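Local coordinates for protein nigritoxine (Vibrio nigripulchritudo, PDB 5M41) that is a bacterial toxin that acts against crustaceans and insects, at residues L667-T672 with G741-A746; V673-P678 with N693-M698. One frame throughout, in Å; residues are numbered along the deposited sequence.

Both contacts lie in the C-terminal region of the chain, their centres about 11 Å apart, and share helix 667-676. Its first half meets helix 739-751 in contact 1; contact 2 uses its end, against helix 688-704. Along the chain, contact 2 is nested within the loop that contact 1 closes, so helix 688-704 packs on 667-676 before the last modelled helix comes back to its first half. The two contacts also touch: Phe670 and Ile671 pack on Met698, Ile671 also on Val695, and Val673 CG2 lies 3.9 Å from Ala746 N. Helix 688-704 therefore runs along much of helix 667-676, which lies between it and helix 739-751 and touches both.

Contact 1: residues L667-T672 with G741-A746; sequences LQDFIT and GLSNAA
Asp669 and Ala746 bring the two helices close: their CA atoms are 5.3 Å apart, and Ala746 CB sits 3.7 Å from Asp669 O, a methyl set directly against the backbone of the other helix. Thr672, one turn on, lays its CG2 3.8 Å from Ala746 O. Beside this tight spot Ser743 OG donates to Asp669 OD2 over 2.7 Å, arriving from above the carboxylate plane, 53° out of it. With CG beside its own backbone N (chi1 -67°), the carboxylate of Asp669 is brought over to Ser743, and OD2 is the oxygen that meets it, while Arg750 forms a weak, long ion pair with OD1. The arrangement is a crossing of two helices in the C-terminal region of the toxin: the axes of segments 667-672 and 741-746 approach to 8.6 Å, with 64° between their directions. A water bridges the two backbones, donating to Leu742 O at 3.0 Å and, weakly, to Asp669 O at 2.8 Å. The more open side carries Thr672 and Ser743, both partly exposed. There Thr672 OG1 turns back within its own helix to Gln668 O, 2.9 Å away and above the carbonyl plane.

Contact 2: residues V673-P678 with N693-M698; sequences VVENAP and NIVESM
The backbones come nearest at Glu675 and Val695, whose CA atoms lie 6.7 Å apart, just before helix 667-676 ends and Ala677 leaves helical geometry with a positive phi of 48°. This is the packing of two successive helices, the end of 667-676 against the middle of 688-704, in the C-terminal region of the toxin. Aliphatic branches carry it, and the residues that touch are mostly buried. Val674 CG1 meets two side chains of the facing helix, lying 4.3 Å from Ile694 CG2 and 4.4 Å from Val695 CG2. These are light van der Waals contacts, one methyl set against the methyls of neighbouring positions on one helix. Phe606 of helix 603-614 also touches Val674, and Tyr609 and Ile610 of that helix touch Ile694, so the apolar patch continues into a third helix.

At the partly exposed margin Glu675 contributes the start of its chain, CB being 4.1 Å from Val695 CG2. With CG1 anti to the backbone N (chi1 164°), Val695 keeps CG2 beside that N, facing Glu675 and Val674. The glutamate chain runs on extended, and its OE1 makes a weak, long ion pair with Arg699. On helix 688-704 itself, Asn693 O accepts twice, from Ser697 N at 2.9 Å and from Ser697 OG at 3.0 Å, the two donors reaching it from opposite faces of its carbonyl plane.

Contact 1: residues L667-T672 with G741-A746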
# COMPACT_ATOMS: atom_id res chain seq x y z
N LEU A 667 5.63 37.89 -4.04
CA LEU A 667 5.88 36.53 -3.57
C LEU A 667 4.64 35.66 -3.79
O LEU A 667 4.77 34.48 -4.10
CB LEU A 667 6.27 36.52 -2.08
CG LEU A 667 6.59 35.14 -1.49
CD1 LEU A 667 7.84 34.51 -2.11
CD2 LEU A 667 6.77 35.23 0.02
N GLN A 668 3.46 36.23 -3.60
CA GLN A 668 2.21 35.51 -3.90
C GLN A 668 2.13 35.02 -5.36
O GLN A 668 1.76 33.87 -5.60
CB GLN A 668 0.99 36.37 -3.57
CG GLN A 668 -0.26 35.53 -3.38
CD GLN A 668 -1.51 36.35 -3.24
OE1 GLN A 668 -2.27 36.16 -2.29
NE2 GLN A 668 -1.76 37.27 -4.19
N ASP A 669 2.49 35.87 -6.33
CA ASP A 669 2.51 35.41 -7.73
C ASP A 669 3.42 34.19 -7.86
O ASP A 669 3.07 33.22 -8.52
CB ASP A 669 3.03 36.49 -8.67
CG ASP A 669 2.11 37.70 -8.79
OD1 ASP A 669 0.89 37.61 -8.49
OD2 ASP A 669 2.64 38.75 -9.19
N PHE A 670 4.59 34.26 -7.22
CA PHE A 670 5.59 33.19 -7.25
C PHE A 670 5.03 31.91 -6.66
O PHE A 670 5.08 30.84 -7.28
CB PHE A 670 6.88 33.62 -6.50
CG PHE A 670 7.95 32.57 -6.49
CD1 PHE A 670 8.72 32.34 -7.63
CD2 PHE A 670 8.23 31.83 -5.35
CE1 PHE A 670 9.72 31.38 -7.64
CE2 PHE A 670 9.23 30.87 -5.34
CZ PHE A 670 9.97 30.64 -6.49
N ILE A 671 4.44 32.05 -5.48
CA ILE A 671 3.89 30.91 -4.76
C ILE A 671 2.76 30.26 -5.54
O ILE A 671 2.71 29.02 -5.67
CB ILE A 671 3.46 31.32 -3.33
CG1 ILE A 671 4.71 31.56 -2.45
CG2 ILE A 671 2.54 30.28 -2.70
CD1 ILE A 671 4.40 32.01 -1.02
N THR A 672 1.86 31.08 -6.10
CA THR A 672 0.73 30.55 -6.88
C THR A 672 1.23 29.65 -8.03
O THR A 672 0.74 28.56 -8.21
CB THR A 672 -0.14 31.69 -7.44
OG1 THR A 672 -0.64 32.47 -6.34
CG2 THR A 672 -1.32 31.14 -8.28
N GLY A 741 4.39 38.28 -17.67
CA GLY A 741 3.93 36.95 -18.08
C GLY A 741 3.78 36.06 -16.85
O GLY A 741 2.80 35.34 -16.71
N LEU A 742 4.75 36.13 -15.93
CA LEU A 742 4.68 35.35 -14.69
C LEU A 742 3.50 35.79 -13.81
O LEU A 742 2.81 34.94 -13.25
CB LEU A 742 6.00 35.42 -13.92
CG LEU A 742 7.12 34.62 -14.60
CD1 LEU A 742 8.43 34.90 -13.86
CD2 LEU A 742 6.82 33.13 -14.63
N SER A 743 3.27 37.10 -13.71
CA SER A 743 2.11 37.62 -12.94
C SER A 743 0.78 37.23 -13.56
O SER A 743 -0.17 36.84 -12.86
CB SER A 743 2.18 39.14 -12.80
OG SER A 743 3.09 39.47 -11.77
N ASN A 744 0.70 37.36 -14.88
CA ASN A 744 -0.50 36.92 -15.59
C ASN A 744 -0.76 35.42 -15.45
O ASN A 744 -1.91 35.02 -15.26
CB ASN A 744 -0.49 37.37 -17.06
CG ASN A 744 -0.38 38.88 -17.18
OD1 ASN A 744 -0.74 39.62 -16.26
ND2 ASN A 744 0.16 39.35 -18.29
N ALA A 745 0.29 34.60 -15.47
CA ALA A 745 0.14 33.16 -15.27
C ALA A 745 -0.48 32.87 -13.90
O ALA A 745 -1.38 32.03 -13.78
CB ALA A 745 1.47 32.44 -15.43
N ALA A 746 0.01 33.58 -12.88
CA ALA A 746 -0.58 33.49 -11.55
C ALA A 746 -2.06 33.92 -11.57
O ALA A 746 -2.92 33.23 -11.02
CB ALA A 746 0.23 34.32 -10.55
O HOH W 1 4.31 33.76 -11.00

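Contact 2: residues V673-P678 with N693-M698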
# COMPACT_ATOMS: atom_id res chain seq x y z
N VAL A 673 2.23 30.10 -8.77
CA VAL A 673 2.75 29.29 -9.87
C VAL A 673 3.45 28.03 -9.33
O VAL A 673 3.19 26.91 -9.79
CB VAL A 673 3.61 30.13 -10.84
CG1 VAL A 673 4.35 29.25 -11.83
CG2 VAL A 673 2.71 31.09 -11.62
N VAL A 674 4.28 28.20 -8.30
CA VAL A 674 5.05 27.08 -7.77
C VAL A 674 4.12 25.96 -7.29
O VAL A 674 4.35 24.78 -7.58
CB VAL A 674 5.97 27.55 -6.61
CG1 VAL A 674 6.44 26.36 -5.77
CG2 VAL A 674 7.16 28.30 -7.18
N GLU A 675 3.10 26.36 -6.54
CA GLU A 675 2.08 25.48 -6.00
C GLU A 675 1.34 24.70 -7.10
O GLU A 675 1.09 23.51 -6.96
CB GLU A 675 1.08 26.33 -5.22
CG GLU A 675 0.07 25.55 -4.41
CD GLU A 675 -0.81 26.46 -3.57
OE1 GLU A 675 -1.11 27.59 -4.03
OE2 GLU A 675 -1.21 26.06 -2.44
N ASN A 676 1.01 25.37 -8.19
CA ASN A 676 0.40 24.69 -9.33
C ASN A 676 1.35 23.76 -10.10
O ASN A 676 0.87 22.87 -10.79
CB ASN A 676 -0.21 25.69 -10.31
CG ASN A 676 -0.92 25.00 -11.48
OD1 ASN A 676 -1.95 24.34 -11.30
ND2 ASN A 676 -0.35 25.14 -12.67
N ALA A 677 2.66 23.96 -10.00
CA ALA A 677 3.61 23.06 -10.70
C ALA A 677 3.23 22.82 -12.20
O ALA A 677 3.08 21.68 -12.63
CB ALA A 677 3.67 21.71 -9.97
N PRO A 678 3.03 23.89 -12.98
CA PRO A 678 2.59 23.67 -14.37
C PRO A 678 3.73 23.26 -15.28
O PRO A 678 4.91 23.35 -14.91
CB PRO A 678 2.08 25.04 -14.79
CG PRO A 678 2.95 25.99 -14.01
CD PRO A 678 3.17 25.32 -12.67
N ASN A 693 5.02 21.53 1.86
CA ASN A 693 6.05 22.02 2.77
C ASN A 693 6.92 23.14 2.17
O ASN A 693 7.30 24.05 2.89
CB ASN A 693 6.91 20.88 3.29
CG ASN A 693 6.25 20.16 4.44
OD1 ASN A 693 5.90 20.77 5.43
ND2 ASN A 693 6.10 18.85 4.31
N ILE A 694 7.21 23.08 0.87
CA ILE A 694 7.93 24.16 0.19
C ILE A 694 7.13 25.47 0.31
O ILE A 694 7.68 26.54 0.65
CB ILE A 694 8.15 23.82 -1.29
CG1 ILE A 694 9.28 22.79 -1.45
CG2 ILE A 694 8.39 25.07 -2.15
CD1 ILE A 694 9.44 22.30 -2.87
N VAL A 695 5.84 25.36 0.04
CA VAL A 695 4.93 26.48 0.02
C VAL A 695 4.71 27.00 1.45
O VAL A 695 4.83 28.20 1.73
CB VAL A 695 3.62 26.06 -0.69
CG1 VAL A 695 2.49 27.04 -0.42
CG2 VAL A 695 3.86 25.96 -2.20
N GLU A 696 4.39 26.08 2.35
CA GLU A 696 4.17 26.43 3.76
C GLU A 696 5.41 27.10 4.36
O GLU A 696 5.27 28.05 5.10
CB GLU A 696 3.76 25.20 4.57
CG GLU A 696 3.58 25.43 6.06
CD GLU A 696 3.15 24.16 6.79
OE1 GLU A 696 3.78 23.10 6.59
OE2 GLU A 696 2.17 24.22 7.58
N SER A 697 6.62 26.62 4.01
CA SER A 697 7.88 27.29 4.42
C SER A 697 7.88 28.73 3.97
O SER A 697 8.23 29.63 4.73
CB SER A 697 9.10 26.63 3.80
OG SER A 697 9.42 25.43 4.44
N MET A 698 7.51 28.94 2.71
CA MET A 698 7.51 30.29 2.16
C MET A 698 6.54 31.23 2.88
O MET A 698 6.91 32.35 3.23
CB MET A 698 7.26 30.24 0.67
CG MET A 698 8.41 29.54 -0.02
SD MET A 698 8.07 29.40 -1.78
CE MET A 698 9.58 28.61 -2.32